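Local atomic coordinates of PA0821 (Pseudomonas aeruginosa, PDB entry 7DRG), a protein that probably acts as an immunity protein (antitoxin) that neutralises a putative VRR-NUC nuclease effector of the type VI secretion system. Residues G310-H313 and D314-R318. Sequence-based numbering, arbitrary orientation.
Sequences GGSH and DGELR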
ATOM      1  N   GLY B 310       0.907 -16.241   5.030  1.00 24.83           N
ATOM      2  CA  GLY B 310       1.982 -16.788   5.833  1.00 26.58           C
ATOM      3  C   GLY B 310       2.712 -15.704   6.611  1.00 31.60           C
ATOM      4  O   GLY B 310       2.437 -14.509   6.501  1.00 30.27           O
ATOM      5  N   GLY B 311       3.673 -16.145   7.420  1.00 30.70           N
ATOM      6  CA  GLY B 311       4.438 -15.211   8.229  1.00 32.74           C
ATOM      7  C   GLY B 311       5.434 -14.409   7.409  1.00 33.60           C
ATOM      8  O   GLY B 311       5.892 -14.828   6.347  1.00 33.18           O
ATOM      9  N   SER B 312       5.773 -13.226   7.922  1.00 31.84           N
ATOM     10  CA  SER B 312       6.739 -12.361   7.260  1.00 33.71           C
ATOM     11  C   SER B 312       8.159 -12.853   7.507  1.00 38.43           C
ATOM     12  O   SER B 312       8.526 -13.206   8.631  1.00 43.35           O
ATOM     13  CB  SER B 312       6.590 -10.924   7.755  1.00 37.63           C
ATOM     14  OG  SER B 312       7.496 -10.065   7.086  1.00 35.61           O
ATOM     15  N   HIS B 313       8.966 -12.864   6.445  1.00 32.07           N
ATOM     16  CA  HIS B 313      10.329 -13.381   6.529  1.00 39.86           C
ATOM     17  C   HIS B 313      11.351 -12.289   6.825  1.00 43.08           C
ATOM     18  O   HIS B 313      12.192 -12.447   7.717  1.00 45.83           O
ATOM     19  CB  HIS B 313      10.712 -14.087   5.224  1.00 39.38           C
ATOM     20  CG  HIS B 313       9.823 -15.236   4.872  1.00 48.96           C
ATOM     21  ND1 HIS B 313       9.570 -16.273   5.743  1.00 52.91           N
ATOM     22  CD2 HIS B 313       9.137 -15.519   3.740  1.00 52.27           C
ATOM     23  CE1 HIS B 313       8.761 -17.143   5.165  1.00 53.06           C
ATOM     24  NE2 HIS B 313       8.483 -16.709   3.949  1.00 50.85           N
ATOM     25  N   ASP B 314      11.304 -11.196   6.070  1.00 33.74           N
ATOM     26  CA  ASP B 314      12.317 -10.145   6.132  1.00 33.95           C
ATOM     27  C   ASP B 314      11.648  -8.782   5.990  1.00 38.00           C
ATOM     28  O   ASP B 314      12.055  -7.938   5.190  1.00 54.81           O
ATOM     29  CB  ASP B 314      13.386 -10.359   5.057  1.00 38.79           C
ATOM     30  CG  ASP B 314      14.639  -9.507   5.278  1.00 52.57           C
ATOM     31  OD1 ASP B 314      14.784  -8.890   6.361  1.00 54.68           O
ATOM     32  OD2 ASP B 314      15.488  -9.466   4.357  1.00 50.98           O
ATOM     33  N   GLY B 315      10.592  -8.564   6.772  1.00 34.95           N
ATOM     34  CA  GLY B 315       9.941  -7.276   6.841  1.00 32.99           C
ATOM     35  C   GLY B 315       8.845  -7.040   5.827  1.00 35.20           C
ATOM     36  O   GLY B 315       8.297  -5.933   5.781  1.00 38.70           O
ATOM     37  N   GLU B 316       8.503  -8.034   5.013  1.00 39.38           N
ATOM     38  CA  GLU B 316       7.488  -7.800   4.000  1.00 37.13           C
ATOM     39  C   GLU B 316       6.090  -7.816   4.616  1.00 30.68           C
ATOM     40  O   GLU B 316       5.858  -8.364   5.698  1.00 28.90           O
ATOM     41  CB  GLU B 316       7.585  -8.837   2.884  1.00 33.68           C
ATOM     42  CG  GLU B 316       7.115 -10.221   3.267  1.00 33.38           C
ATOM     43  CD  GLU B 316       8.180 -11.080   3.920  1.00 40.98           C
ATOM     44  OE1 GLU B 316       9.304 -10.590   4.181  1.00 38.79           O
ATOM     45  OE2 GLU B 316       7.883 -12.266   4.168  1.00 38.10           O
ATOM     46  N   LEU B 317       5.155  -7.199   3.895  1.00 26.37           N
ATOM     47  CA  LEU B 317       3.778  -7.072   4.353  1.00 26.84           C
ATOM     48  C   LEU B 317       3.052  -8.413   4.267  1.00 26.96           C
ATOM     49  O   LEU B 317       3.151  -9.118   3.257  1.00 30.26           O
ATOM     50  CB  LEU B 317       3.056  -6.032   3.500  1.00 37.12           C
ATOM     51  CG  LEU B 317       1.939  -5.223   4.149  1.00 44.24           C
ATOM     52  CD1 LEU B 317       2.526  -4.264   5.169  1.00 37.10           C
ATOM     53  CD2 LEU B 317       1.146  -4.474   3.089  1.00 45.73           C
ATOM     54  N   ARG B 318       2.336  -8.773   5.333  1.00 22.55           N
ATOM     55  CA  ARG B 318       1.528  -9.991   5.356  1.00 24.15           C
ATOM     56  C   ARG B 318       0.274  -9.741   6.177  1.00 26.15           C
ATOM     57  O   ARG B 318       0.349  -9.173   7.269  1.00 26.80           O
ATOM     58  CB  ARG B 318       2.276 -11.176   5.976  1.00 24.01           C
ATOM     59  CG  ARG B 318       3.632 -11.487   5.380  1.00 25.86           C
ATOM     60  CD  ARG B 318       3.518 -12.431   4.203  1.00 32.71           C
ATOM     61  NE  ARG B 318       4.843 -12.819   3.730  1.00 31.48           N
ATOM     62  CZ  ARG B 318       5.079 -13.813   2.885  1.00 33.19           C
ATOM     63  NH1 ARG B 318       4.076 -14.546   2.416  1.00 30.75           N
ATOM     64  NH2 ARG B 318       6.324 -14.083   2.514  1.00 33.19           N
TER
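Glu316 places CG between its backbone N and carbonyl carbon (chi1 73°) and bends again at chi2, which curls its carboxylate back to the amide of His313. Ser312, with OG anti to its N (chi1 -178°), holds the hydroxyl across the turn at the backbone of Glu316. There Ser312 OG donates to a lone pair of Glu316 O at 2.7 Å, in the carbonyl plane; a small hydroxyl suits a place where the two arms of the loop run so close. The carboxylate takes two successive amides. His313 N meets Glu316 OE2 at 2.6 Å from above the carboxylate plane. Asp314 N meets Glu316 OE1 at 2.8 Å on the syn side. Glutamate has both the reach and the two oxygens this needs. Arg318 approaches side-on, NE and NH2 both bonding to Glu316 OE2, which lies nearly in the guanidinium plane; the NH2 bond is 2.9 Å. Three donors thus grip this one oxygen, and the salt bridge would be expected to favour the charged carboxylate. The planar guanidinium suits this grip, leaving NH1 for Asp192 and Glu195 of helix 191-204. Over one of its faces lies Gly311 O, while the His313 ring stands almost perpendicular to it and offers NE2 to Asp192. Gly315, with phi at 88°, adopts a conformation in which a side chain would jam against the preceding carbonyl. Asp314 pairs with Arg286 of the second subunit. The whole is an irregular loop between helices 288-297 and 321-328, folded back on itself round the buried Glu316-Arg318 salt bridge, within the VRR-NUC immunity family region.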